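Local coordinates for ABC-type transport system, sugar-family extracellular solute-binding protein (Peptoclostridium difficile 630, PDB 6HNJ) that probably binds a small extracellular solute, perhaps a sugar or related compound, and hands it to an ABC-type importer in the membrane, at residues 212-217 with 236-241; 62-67 with 77-82; 82-87 with 104-109. The protein carries 1 engineered substitution. All blocks are in the same frame, centred on the assembly; numbering follows the deposited sequence.

Contact 1 of 3, residues 212-217 with 236-241; sequences LYVPTD and IPVIAA
Strands 212-214 and 238-240 run side by side in the same direction, their axes 4.6 Å apart and 22° off parallel, joined by a ladder of four backbone hydrogen bonds. Leu-212 and Val-214 use both N and O: Leu-212 N donates to Pro-237 O at 3.1 Å, Ile-239 N to Leu-212 O, Val-214 N to Ile-239 O, and Ala-241 N to Val-214 O. The last of these is the most bent, with an N-H...O angle of 144°, and Ala-241 N also has a weak bond to a water that donates to Pro-215 O.

On one face of the sheet Leu-212 lies alongside Val-238, both pointing the same way. Val-214 leans back toward the same valine, its CG2 reaching Val-238 CG1 at 3.6 Å; CG1 of Val-214 is anti to its own N (chi1 177°), which leaves CG2 beside that N as the branch that touches. Helix 224-233 covers this face, Val-227 against Leu-212 and Ala-231 against Val-238.

The other face carries Tyr-213 and Ile-239, which cross at about a right angle, Tyr-213 CD1 being 4.1 Å from Ile-239 CG2. The tyrosine runs along the strand so that its OH comes to 3.5 Å from Ala-241 CB, a methyl that Thr-216 OG1 also meets at 3.5 Å. Leu-176 of helix 167-183 packs against the ring.

The two strands, linked through helices 218-221 and 224-233, form a beta-alpha-beta crossover of a periplasmic-binding-protein lobe. Strand 238-240 is outermost in the four-stranded parallel sheet, yet its far side is bonded to Leu-251 and Ala-252. The four bonds satisfy polar main-chain groups of a buried pair, while side-chain packing on both faces could favour this register.

Contact 2 of 3, residues 62-67 with 77-82; sequences DFQNAQ and ASKFAS
Asp-62 and Lys-79 form a salt bridge between edge strand 59-65 and helix 70-83; segments 62-65 and 77-82 run nearly antiparallel (161°), as in the alpha/beta layers of a periplasmic-binding-protein lobe. Lys-79 NZ donates to the syn lone pair of Asp-62 OD2 at 2.9 Å. The two side chains come from opposite directions, and the lysine chain, extended at first, bends at chi3 and chi4 to bring its ammonium onto the carboxylate.

The ring of Phe-80 packs beside Asp-62 and Gln-64. Its CZ approaches Asp-62 O at 3.5 Å and also meets Gln-64 CG. Phe-80 CE1 comes to 3.6 Å from Asp-62 OD2. Carboxylate and ring planes stand 69° apart.

Further out, both charges have second partners: Asp-83 also pairs with Lys-79, and Lys-85 with Asp-62 OD2. This cluster of alternating charges probably favours the ionised forms. Gln-64 grips the other carboxylate oxygen, which should help fix the rotation of the group. Bent at chi2, the glutamine brings NE2 to the syn lone pair of Asp-62 OD1 at 3.0 Å, with that oxygen 17° out of the amide plane.

Contact 3 of 3, residues 82-87 with 104-109; sequences SDKKDL and KDIPIL
Apolar contact joins Leu-87 to Leu-109 and Lys-84 to Ile-106. Leu-87 meets the other segment through a single methyl: with CG anti to its N (chi1 166°), CD1 lies 4.0 Å from Leu-109 CG. Ala-269 of helix 258-273 packs on both leucines. The aliphatic part of Lys-84 slides past Ile-106 in the opposite direction, its CD being 4.1 Å from Ile-106 CD1.

In the fold, helix 70-83 gives way to a Schellman motif at Lys-84, whose positive phi ends the helix, and the chain passes through Lys-85 and Asp-86 into strand 87-91; strand 108-113 begins alongside it in the same parallel sheet, and Pro-107 bonds through its backbone to Ile-88.

Carbonyl oxygens make a second kind of contact. Ile-106 CG2 comes to 3.4 Å from Lys-85 O, with CG1 and CD1 a little farther from the same oxygen, so the whole branched side chain lies against one carbonyl. Asp-86 O makes a close approach to the proline ring, 3.2 Å from Pro-107 CG. The Leu-87 methyl CD1 reaches 3.5 Å from Pro-107 O, and the CA-H of Leu-87 is directed at that same oxygen in a C-H...O contact.

Polar links involve Lys-84. Its NZ donates to Lys-85 O at 2.9 Å, from above the carbonyl plane, and to a water that in turn donates to Asp-105 O at 2.9 Å, bridging the segments.

Overall arrangement
From the N terminus, contact 2 comes first: 62-67 and 77-82 close a short loop, tying helix 70-83 to edge strand 59-65. Contact 3 follows in series, sharing Ser-82; its loop runs through strand 87-91 and helix 93-102, and it ties the turn after helix 70-83 and the start of strand 87-91 to the entry of strand 108-113. The two, centres 11 Å apart, are joined by the Asp-62 to Lys-85 charge link and a probable Phe-80 O to Lys-85 N bond, with packing added. Contact 1 closes much later, across helices 218-221 and 224-233 in the four-stranded sheet, opposite the chain's centre, about 20 Å from either by nearest atoms. None nests or crosses.

Contact 1 of 3, residues 212-217 with 236-241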
ATOM      1  N   LEU A 212      -1.988  11.532 -16.437  1.00 20.66           N
ATOM      2  CA  LEU A 212      -1.347  10.202 -16.386  1.00 20.69           C
ATOM      3  C   LEU A 212      -1.648   9.560 -15.031  1.00 20.33           C
ATOM      4  O   LEU A 212      -1.557  10.234 -13.991  1.00 20.72           O
ATOM      5  CB  LEU A 212       0.157  10.317 -16.531  1.00 20.77           C
ATOM      6  CG  LEU A 212       0.956   9.008 -16.550  1.00 20.52           C
ATOM      7  CD1 LEU A 212       0.678   8.290 -17.856  1.00 21.46           C
ATOM      8  CD2 LEU A 212       2.448   9.181 -16.332  1.00 22.64           C
ATOM      9  N   TYR A 213      -2.019   8.294 -15.061  1.00 19.13           N
ATOM     10  CA  TYR A 213      -2.154   7.472 -13.847  1.00 20.00           C
ATOM     11  C   TYR A 213      -0.993   6.517 -13.792  1.00 20.42           C
ATOM     12  O   TYR A 213      -0.771   5.768 -14.739  1.00 21.97           O
ATOM     13  CB  TYR A 213      -3.442   6.683 -13.824  1.00 20.72           C
ATOM     14  CG  TYR A 213      -3.652   5.902 -12.554  1.00 21.65           C
ATOM     15  CD1 TYR A 213      -4.033   6.538 -11.392  1.00 22.78           C
ATOM     16  CD2 TYR A 213      -3.469   4.522 -12.516  1.00 23.30           C
ATOM     17  CE1 TYR A 213      -4.258   5.819 -10.219  1.00 23.14           C
ATOM     18  CE2 TYR A 213      -3.694   3.803 -11.357  1.00 23.02           C
ATOM     19  CZ  TYR A 213      -4.073   4.468 -10.208  1.00 23.12           C
ATOM     20  OH  TYR A 213      -4.315   3.794  -9.030  1.00 24.53           O
ATOM     21  N   VAL A 214      -0.236   6.570 -12.696  1.00 21.35           N
ATOM     22  CA  VAL A 214       0.842   5.621 -12.422  1.00 21.89           C
ATOM     23  C   VAL A 214       0.357   4.578 -11.410  1.00 22.30           C
ATOM     24  O   VAL A 214       0.198   4.902 -10.220  1.00 21.86           O
ATOM     25  CB  VAL A 214       2.085   6.353 -11.906  1.00 22.51           C
ATOM     26  CG1 VAL A 214       3.175   5.354 -11.556  1.00 24.32           C
ATOM     27  CG2 VAL A 214       2.606   7.319 -12.986  1.00 21.60           C
ATOM     28  N   PRO A 215       0.173   3.310 -11.846  1.00 21.90           N
ATOM     29  CA  PRO A 215      -0.304   2.281 -10.887  1.00 22.58           C
ATOM     30  C   PRO A 215       0.772   1.785  -9.942  1.00 22.41           C
ATOM     31  O   PRO A 215       1.887   2.290  -9.977  1.00 20.81           O
ATOM     32  CB  PRO A 215      -0.793   1.124 -11.781  1.00 23.73           C
ATOM     33  CG  PRO A 215      -0.337   1.432 -13.154  1.00 25.61           C
ATOM     34  CD  PRO A 215       0.330   2.772 -13.202  1.00 24.36           C
ATOM     35  N   THR A 216       0.390   0.866  -9.036  1.00 22.55           N
ATOM     36  CA  THR A 216       1.325   0.137  -8.204  1.00 25.62           C
ATOM     37  C   THR A 216       2.100  -0.836  -9.122  1.00 28.74           C
ATOM     38  O   THR A 216       1.670  -1.968  -9.382  1.00 30.43           O
ATOM     39  CB  THR A 216       0.579  -0.615  -7.091  1.00 27.09           C
ATOM     40  OG1 THR A 216      -0.101   0.341  -6.263  1.00 30.90           O
ATOM     41  CG2 THR A 216       1.524  -1.402  -6.220  1.00 29.00           C
ATOM     42  N   ASP A 217       3.222  -0.355  -9.640  1.00 30.11           N
ATOM     43  CA  ASP A 217       3.996  -1.031 -10.691  1.00 31.10           C
ATOM     44  C   ASP A 217       5.417  -0.555 -10.438  1.00 28.53           C
ATOM     45  O   ASP A 217       5.696   0.638 -10.630  1.00 30.85           O
ATOM     46  CB  ASP A 217       3.438  -0.537 -12.022  1.00 31.74           C
ATOM     47  CG  ASP A 217       4.145  -1.073 -13.252  1.00 34.95           C
ATOM     48  OD1 ASP A 217       5.373  -0.880 -13.408  1.00 34.33           O
ATOM     49  OD2 ASP A 217       3.413  -1.595 -14.144  1.00 32.72           O
ATOM     50  N   ILE A 236       1.049  18.188 -17.840  1.00 27.09           N
ATOM     51  CA  ILE A 236       0.244  16.990 -17.585  1.00 27.75           C
ATOM     52  C   ILE A 236       0.409  16.596 -16.116  1.00 26.33           C
ATOM     53  O   ILE A 236       1.517  16.265 -15.687  1.00 26.94           O
ATOM     54  CB  ILE A 236       0.654  15.827 -18.476  1.00 26.97           C
ATOM     55  CG1 ILE A 236       0.485  16.199 -19.945  1.00 29.64           C
ATOM     56  CG2 ILE A 236      -0.154  14.572 -18.163  1.00 27.72           C
ATOM     57  CD1 ILE A 236       1.356  15.353 -20.836  1.00 30.30           C
ATOM     58  N   PRO A 237      -0.688  16.645 -15.336  1.00 25.65           N
ATOM     59  CA  PRO A 237      -0.618  16.206 -13.948  1.00 23.95           C
ATOM     60  C   PRO A 237      -0.482  14.693 -13.911  1.00 22.62           C
ATOM     61  O   PRO A 237      -1.007  14.002 -14.784  1.00 21.50           O
ATOM     62  CB  PRO A 237      -1.959  16.633 -13.349  1.00 24.39           C
ATOM     63  CG  PRO A 237      -2.877  16.777 -14.498  1.00 26.65           C
ATOM     64  CD  PRO A 237      -2.054  17.021 -15.735  1.00 26.15           C
ATOM     65  N   VAL A 238       0.220  14.192 -12.899  1.00 20.98           N
ATOM     66  CA  VAL A 238       0.376  12.767 -12.744  1.00 20.91           C
ATOM     67  C   VAL A 238      -0.211  12.345 -11.409  1.00 21.16           C
ATOM     68  O   VAL A 238       0.165  12.856 -10.370  1.00 20.34           O
ATOM     69  CB  VAL A 238       1.859  12.348 -12.816  1.00 21.82           C
ATOM     70  CG1 VAL A 238       1.990  10.838 -12.557  1.00 22.80           C
ATOM     71  CG2 VAL A 238       2.471  12.793 -14.162  1.00 20.39           C
ATOM     72  N   ILE A 239      -1.099  11.379 -11.469  1.00 20.61           N
ATOM     73  CA  ILE A 239      -1.669  10.755 -10.246  1.00 21.93           C
ATOM     74  C   ILE A 239      -1.060   9.394 -10.051  1.00 20.89           C
ATOM     75  O   ILE A 239      -1.071   8.595 -10.975  1.00 21.17           O
ATOM     76  CB  ILE A 239      -3.193  10.617 -10.349  1.00 21.90           C
ATOM     77  CG1 ILE A 239      -3.809  11.990 -10.511  1.00 24.52           C
ATOM     78  CG2 ILE A 239      -3.770   9.952  -9.094  1.00 21.38           C
ATOM     79  CD1 ILE A 239      -5.122  11.945 -11.215  1.00 27.98           C
ATOM     80  N   ALA A 240      -0.530   9.123  -8.853  1.00 20.42           N
ATOM     81  CA  ALA A 240       0.093   7.837  -8.537  1.00 21.56           C
ATOM     82  C   ALA A 240      -0.799   7.081  -7.539  1.00 23.48           C
ATOM     83  O   ALA A 240      -1.537   7.696  -6.767  1.00 22.98           O
ATOM     84  CB  ALA A 240       1.467   8.064  -7.927  1.00 21.75           C
ATOM     85  N   ALA A 241      -0.698   5.765  -7.547  1.00 23.38           N
ATOM     86  CA  ALA A 241      -1.462   4.894  -6.630  1.00 24.71           C
ATOM     87  C   ALA A 241      -0.995   4.956  -5.194  1.00 26.46           C
ATOM     88  O   ALA A 241      -1.774   4.620  -4.292  1.00 30.40           O
ATOM     89  CB  ALA A 241      -1.413   3.447  -7.124  1.00 25.99           C
TER
HETATM   90  O   HOH W   1       2.065   4.280  -7.712  1.00 22.55           O

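Contact 2 of 3, residues 62-67 with 77-82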
ATOM      1  N   ASP A  62       7.755  -8.674  21.410  1.00 25.06           N
ATOM      2  CA  ASP A  62       9.066  -9.041  20.916  1.00 23.62           C
ATOM      3  C   ASP A  62       9.173  -8.547  19.459  1.00 23.18           C
ATOM      4  O   ASP A  62       8.666  -9.186  18.544  1.00 23.01           O
ATOM      5  CB  ASP A  62       9.225 -10.559  21.008  1.00 23.95           C
ATOM      6  CG  ASP A  62      10.599 -11.062  20.540  1.00 25.41           C
ATOM      7  OD1 ASP A  62      11.466 -10.277  20.101  1.00 25.35           O
ATOM      8  OD2 ASP A  62      10.777 -12.293  20.571  1.00 27.22           O
ATOM      9  N   PHE A  63       9.789  -7.398  19.275  1.00 20.28           N
ATOM     10  CA  PHE A  63       9.942  -6.798  17.938  1.00 22.02           C
ATOM     11  C   PHE A  63      11.225  -7.273  17.249  1.00 22.30           C
ATOM     12  O   PHE A  63      12.297  -7.182  17.823  1.00 22.00           O
ATOM     13  CB  PHE A  63       9.934  -5.267  18.034  1.00 21.85           C
ATOM     14  CG  PHE A  63      10.212  -4.585  16.728  1.00 22.16           C
ATOM     15  CD1 PHE A  63       9.275  -4.616  15.721  1.00 24.13           C
ATOM     16  CD2 PHE A  63      11.413  -3.948  16.501  1.00 23.66           C
ATOM     17  CE1 PHE A  63       9.512  -4.008  14.490  1.00 24.64           C
ATOM     18  CE2 PHE A  63      11.664  -3.328  15.296  1.00 24.53           C
ATOM     19  CZ  PHE A  63      10.719  -3.363  14.278  1.00 25.48           C
ATOM     20  N   GLN A  64      11.112  -7.775  16.023  1.00 21.49           N
ATOM     21  CA  GLN A  64      12.243  -8.155  15.215  1.00 21.15           C
ATOM     22  C   GLN A  64      12.138  -7.526  13.792  1.00 21.03           C
ATOM     23  O   GLN A  64      11.155  -7.737  13.043  1.00 20.17           O
ATOM     24  CB  GLN A  64      12.331  -9.677  15.096  1.00 20.88           C
ATOM     25  CG  GLN A  64      12.473 -10.449  16.396  1.00 22.79           C
ATOM     26  CD  GLN A  64      13.848 -10.293  17.040  1.00 24.12           C
ATOM     27  OE1 GLN A  64      14.861 -10.021  16.374  1.00 24.63           O
ATOM     28  NE2 GLN A  64      13.887 -10.474  18.323  1.00 24.02           N
ATOM     29  N   ASN A  65      13.138  -6.753  13.447  1.00 21.08           N
ATOM     30  CA  ASN A  65      13.319  -6.185  12.080  1.00 20.80           C
ATOM     31  C   ASN A  65      14.316  -7.057  11.295  1.00 20.62           C
ATOM     32  O   ASN A  65      15.432  -7.308  11.766  1.00 21.65           O
ATOM     33  CB  ASN A  65      13.840  -4.757  12.233  1.00 21.89           C
ATOM     34  CG  ASN A  65      14.111  -4.074  10.924  1.00 24.43           C
ATOM     35  OD1 ASN A  65      13.669  -4.499   9.877  1.00 25.84           O
ATOM     36  ND2 ASN A  65      14.881  -3.004  10.977  1.00 31.25           N
ATOM     37  N   ALA A  66      13.925  -7.525  10.107  1.00 19.57           N
ATOM     38  CA  ALA A  66      14.796  -8.314   9.246  1.00 20.22           C
ATOM     39  C   ALA A  66      15.818  -7.484   8.473  1.00 21.37           C
ATOM     40  O   ALA A  66      16.682  -8.046   7.815  1.00 21.60           O
ATOM     41  CB  ALA A  66      13.954  -9.114   8.251  1.00 18.27           C
ATOM     42  N   GLN A  67      15.709  -6.163   8.521  1.00 22.50           N
ATOM     43  CA  GLN A  67      16.667  -5.270   7.817  1.00 22.83           C
ATOM     44  C   GLN A  67      16.762  -5.656   6.342  1.00 22.59           C
ATOM     45  O   GLN A  67      17.835  -5.740   5.774  1.00 25.62           O
ATOM     46  CB  GLN A  67      18.041  -5.257   8.516  1.00 24.11           C
ATOM     47  CG  GLN A  67      18.005  -4.499   9.825  1.00 25.01           C
ATOM     48  CD  GLN A  67      19.365  -4.339  10.476  1.00 28.51           C
ATOM     49  OE1 GLN A  67      20.301  -5.092  10.222  1.00 30.87           O
ATOM     50  NE2 GLN A  67      19.458  -3.373  11.360  1.00 32.34           N
ATOM     51  N   ALA A  77      10.631 -15.825  12.008  1.00 19.95           N
ATOM     52  CA  ALA A  77       9.448 -16.655  12.053  1.00 20.62           C
ATOM     53  C   ALA A  77       9.696 -17.910  12.842  1.00 21.53           C
ATOM     54  O   ALA A  77       8.866 -18.294  13.657  1.00 20.81           O
ATOM     55  CB  ALA A  77       8.956 -16.998  10.647  1.00 21.34           C
ATOM     56  N   SER A  78      10.851 -18.543  12.603  1.00 21.02           N
ATOM     57  CA  SER A  78      11.203 -19.764  13.276  1.00 21.57           C
ATOM     58  C   SER A  78      11.408 -19.519  14.764  1.00 19.98           C
ATOM     59  O   SER A  78      10.958 -20.306  15.589  1.00 18.65           O
ATOM     60  CB  SER A  78      12.414 -20.413  12.592  1.00 23.34           C
ATOM     61  OG  SER A  78      12.835 -21.528  13.326  1.00 25.33           O
ATOM     62  N   LYS A  79      12.016 -18.403  15.124  1.00 20.69           N
ATOM     63  CA  LYS A  79      12.163 -18.071  16.547  1.00 21.16           C
ATOM     64  C   LYS A  79      10.814 -17.931  17.267  1.00 21.41           C
ATOM     65  O   LYS A  79      10.664 -18.425  18.422  1.00 21.11           O
ATOM     66  CB  LYS A  79      12.970 -16.787  16.707  1.00 22.80           C
ATOM     67  CG  LYS A  79      13.130 -16.271  18.127  1.00 24.86           C
ATOM     68  CD  LYS A  79      13.909 -14.959  18.136  1.00 28.09           C
ATOM     69  CE  LYS A  79      13.260 -13.859  18.938  1.00 31.80           C
ATOM     70  NZ  LYS A  79      12.947 -14.245  20.346  1.00 30.86           N
ATOM     71  N   PHE A  80       9.859 -17.258  16.608  1.00 20.18           N
ATOM     72  CA  PHE A  80       8.553 -17.006  17.180  1.00 19.45           C
ATOM     73  C   PHE A  80       7.810 -18.326  17.435  1.00 20.04           C
ATOM     74  O   PHE A  80       7.142 -18.478  18.469  1.00 21.26           O
ATOM     75  CB  PHE A  80       7.717 -16.057  16.304  1.00 19.01           C
ATOM     76  CG  PHE A  80       8.168 -14.598  16.297  1.00 18.55           C
ATOM     77  CD1 PHE A  80       9.092 -14.087  17.220  1.00 19.69           C
ATOM     78  CD2 PHE A  80       7.589 -13.710  15.390  1.00 18.24           C
ATOM     79  CE1 PHE A  80       9.446 -12.751  17.217  1.00 18.62           C
ATOM     80  CE2 PHE A  80       7.923 -12.366  15.393  1.00 18.49           C
ATOM     81  CZ  PHE A  80       8.860 -11.879  16.314  1.00 18.81           C
ATOM     82  N   ALA A  81       7.930 -19.262  16.499  1.00 20.22           N
ATOM     83  CA  ALA A  81       7.375 -20.600  16.653  1.00 22.15           C
ATOM     84  C   ALA A  81       8.004 -21.356  17.839  1.00 22.67           C
ATOM     85  O   ALA A  81       7.280 -21.910  18.685  1.00 22.43           O
ATOM     86  CB  ALA A  81       7.546 -21.399  15.371  1.00 22.60           C
ATOM     87  N   SER A  82       9.327 -21.354  17.906  1.00 23.59           N
ATOM     88  CA  SER A  82      10.063 -21.949  19.046  1.00 25.71           C
ATOM     89  C   SER A  82       9.722 -21.268  20.380  1.00 27.41           C
ATOM     90  O   SER A  82       9.537 -21.955  21.400  1.00 23.59           O
ATOM     91  CB  SER A  82      11.588 -21.949  18.832  1.00 25.65           C
ATOM     92  OG  SER A  82      11.957 -22.813  17.769  1.00 26.42           O
TER

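Contact 3 of 3, residues 82-87 with 104-109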
ATOM      1  N   SER A  82       9.327 -21.354  17.906  1.00 23.59           N
ATOM      2  CA  SER A  82      10.063 -21.949  19.046  1.00 25.71           C
ATOM      3  C   SER A  82       9.722 -21.268  20.380  1.00 27.41           C
ATOM      4  O   SER A  82       9.537 -21.955  21.400  1.00 23.59           O
ATOM      5  CB  SER A  82      11.588 -21.949  18.832  1.00 25.65           C
ATOM      6  OG  SER A  82      11.957 -22.813  17.769  1.00 26.42           O
ATOM      7  N   ASP A  83       9.615 -19.944  20.370  1.00 24.86           N
ATOM      8  CA  ASP A  83       9.160 -19.185  21.549  1.00 24.45           C
ATOM      9  C   ASP A  83       7.720 -19.493  21.975  1.00 25.67           C
ATOM     10  O   ASP A  83       7.317 -19.126  23.077  1.00 26.28           O
ATOM     11  CB  ASP A  83       9.208 -17.673  21.301  1.00 25.24           C
ATOM     12  CG  ASP A  83      10.618 -17.091  21.225  1.00 29.23           C
ATOM     13  OD1 ASP A  83      11.618 -17.693  21.693  1.00 26.92           O
ATOM     14  OD2 ASP A  83      10.720 -15.972  20.652  1.00 28.80           O
ATOM     15  N   LYS A  84       6.928 -20.077  21.070  1.00 24.28           N
ATOM     16  CA  LYS A  84       5.514 -20.309  21.239  1.00 25.45           C
ATOM     17  C   LYS A  84       4.760 -19.027  21.620  1.00 24.29           C
ATOM     18  O   LYS A  84       4.067 -18.969  22.633  1.00 22.89           O
ATOM     19  CB  LYS A  84       5.238 -21.450  22.233  1.00 26.79           C
ATOM     20  CG  LYS A  84       4.077 -22.355  21.832  1.00 32.72           C
ATOM     21  CD  LYS A  84       2.856 -21.722  21.076  1.00 33.45           C
ATOM     22  CE  LYS A  84       1.780 -21.172  21.986  1.00 34.87           C
ATOM     23  NZ  LYS A  84       0.726 -20.420  21.229  1.00 35.14           N
ATOM     24  N   LYS A  85       4.903 -18.013  20.783  1.00 22.20           N
ATOM     25  CA  LYS A  85       4.095 -16.792  20.891  1.00 21.83           C
ATOM     26  C   LYS A  85       2.603 -17.116  20.888  1.00 21.12           C
ATOM     27  O   LYS A  85       2.147 -18.111  20.270  1.00 20.97           O
ATOM     28  CB  LYS A  85       4.386 -15.808  19.729  1.00 20.93           C
ATOM     29  CG  LYS A  85       5.832 -15.343  19.551  1.00 19.99           C
ATOM     30  CD  LYS A  85       6.410 -14.676  20.788  1.00 21.56           C
ATOM     31  CE  LYS A  85       7.834 -14.240  20.525  1.00 21.80           C
ATOM     32  NZ  LYS A  85       8.502 -13.756  21.761  1.00 22.00           N
ATOM     33  N   ASP A  86       1.842 -16.269  21.562  1.00 21.43           N
ATOM     34  CA  ASP A  86       0.382 -16.315  21.518  1.00 23.35           C
ATOM     35  C   ASP A  86      -0.184 -15.753  20.206  1.00 21.57           C
ATOM     36  O   ASP A  86      -1.240 -16.161  19.737  1.00 21.57           O
ATOM     37  CB  ASP A  86      -0.190 -15.587  22.742  1.00 24.91           C
ATOM     38  CG  ASP A  86       0.134 -16.325  24.060  1.00 27.68           C
ATOM     39  OD1 ASP A  86      -0.489 -17.383  24.303  1.00 30.25           O
ATOM     40  OD2 ASP A  86       1.025 -15.874  24.833  1.00 28.88           O
ATOM     41  N   LEU A  87       0.535 -14.806  19.617  1.00 22.10           N
ATOM     42  CA  LEU A  87       0.146 -14.157  18.390  1.00 20.20           C
ATOM     43  C   LEU A  87       1.395 -13.620  17.710  1.00 20.99           C
ATOM     44  O   LEU A  87       2.342 -13.107  18.380  1.00 20.42           O
ATOM     45  CB  LEU A  87      -0.756 -12.953  18.697  1.00 21.07           C
ATOM     46  CG  LEU A  87      -1.062 -11.880  17.623  1.00 22.44           C
ATOM     47  CD1 LEU A  87      -1.887 -12.493  16.511  1.00 23.55           C
ATOM     48  CD2 LEU A  87      -1.825 -10.690  18.189  1.00 25.21           C
ATOM     49  N   LYS A 104       1.579 -23.259  11.565  1.00 24.49           N
ATOM     50  CA  LYS A 104       0.186 -23.388  11.167  1.00 25.40           C
ATOM     51  C   LYS A 104      -0.753 -23.367  12.377  1.00 26.48           C
ATOM     52  O   LYS A 104      -1.969 -23.420  12.208  1.00 26.35           O
ATOM     53  CB  LYS A 104      -0.022 -24.706  10.402  1.00 26.03           C
ATOM     54  CG  LYS A 104       0.906 -24.939   9.223  1.00 28.22           C
ATOM     55  CD  LYS A 104       0.666 -23.953   8.102  1.00 28.05           C
ATOM     56  CE  LYS A 104       1.604 -24.272   6.950  1.00 29.97           C
ATOM     57  NZ  LYS A 104       1.617 -23.200   5.930  1.00 31.33           N
ATOM     58  N   ASP A 105      -0.228 -23.281  13.590  1.00 26.42           N
ATOM     59  CA  ASP A 105      -1.115 -23.277  14.766  1.00 27.37           C
ATOM     60  C   ASP A 105      -1.011 -22.049  15.714  1.00 27.65           C
ATOM     61  O   ASP A 105      -1.753 -21.972  16.705  1.00 31.90           O
ATOM     62  CB  ASP A 105      -1.012 -24.601  15.529  1.00 27.04           C
ATOM     63  CG  ASP A 105       0.416 -24.927  15.968  1.00 31.16           C
ATOM     64  OD1 ASP A 105       1.267 -24.005  16.001  1.00 31.86           O
ATOM     65  OD2 ASP A 105       0.689 -26.130  16.241  1.00 31.59           O
ATOM     66  N   ILE A 106      -0.101 -21.129  15.423  1.00 23.50           N
ATOM     67  CA  ILE A 106      -0.067 -19.836  16.086  1.00 24.15           C
ATOM     68  C   ILE A 106      -0.797 -18.820  15.181  1.00 22.48           C
ATOM     69  O   ILE A 106      -0.474 -18.696  13.977  1.00 23.38           O
ATOM     70  CB  ILE A 106       1.396 -19.346  16.357  1.00 23.21           C
ATOM     71  CG1 ILE A 106       2.117 -20.296  17.310  1.00 25.37           C
ATOM     72  CG2 ILE A 106       1.408 -17.911  16.937  1.00 22.94           C
ATOM     73  CD1 ILE A 106       3.605 -20.006  17.446  1.00 25.98           C
ATOM     74  N   PRO A 107      -1.756 -18.061  15.749  1.00 22.28           N
ATOM     75  CA  PRO A 107      -2.459 -17.127  14.908  1.00 21.18           C
ATOM     76  C   PRO A 107      -1.509 -16.031  14.403  1.00 20.41           C
ATOM     77  O   PRO A 107      -0.677 -15.512  15.165  1.00 20.12           O
ATOM     78  CB  PRO A 107      -3.547 -16.557  15.818  1.00 23.92           C
ATOM     79  CG  PRO A 107      -3.082 -16.806  17.200  1.00 24.62           C
ATOM     80  CD  PRO A 107      -2.305 -18.088  17.117  1.00 23.49           C
ATOM     81  N   ILE A 108      -1.641 -15.728  13.126  1.00 19.19           N
ATOM     82  CA  ILE A 108      -0.843 -14.666  12.445  1.00 19.12           C
ATOM     83  C   ILE A 108      -1.786 -13.580  11.960  1.00 19.44           C
ATOM     84  O   ILE A 108      -2.728 -13.881  11.195  1.00 20.04           O
ATOM     85  CB  ILE A 108      -0.076 -15.247  11.250  1.00 18.79           C
ATOM     86  CG1 ILE A 108       0.910 -16.340  11.699  1.00 19.70           C
ATOM     87  CG2 ILE A 108       0.708 -14.144  10.526  1.00 20.13           C
ATOM     88  CD1 ILE A 108       1.334 -17.317  10.606  1.00 19.02           C
ATOM     89  N   LEU A 109      -1.560 -12.325  12.369  1.00 18.11           N
ATOM     90  CA  LEU A 109      -2.267 -11.193  11.806  1.00 19.33           C
ATOM     91  C   LEU A 109      -1.306 -10.429  10.937  1.00 18.78           C
ATOM     92  O   LEU A 109      -0.202 -10.145  11.357  1.00 18.61           O
ATOM     93  CB  LEU A 109      -2.809 -10.252  12.885  1.00 19.72           C
ATOM     94  CG  LEU A 109      -4.042 -10.756  13.609  1.00 21.74           C
ATOM     95  CD1 LEU A 109      -4.396  -9.755  14.678  1.00 25.03           C
ATOM     96  CD2 LEU A 109      -5.215 -10.995  12.678  1.00 21.66           C
TER
HETATM   97  O   HOH W   2      -1.397 -20.791  19.377  1.00 33.98           O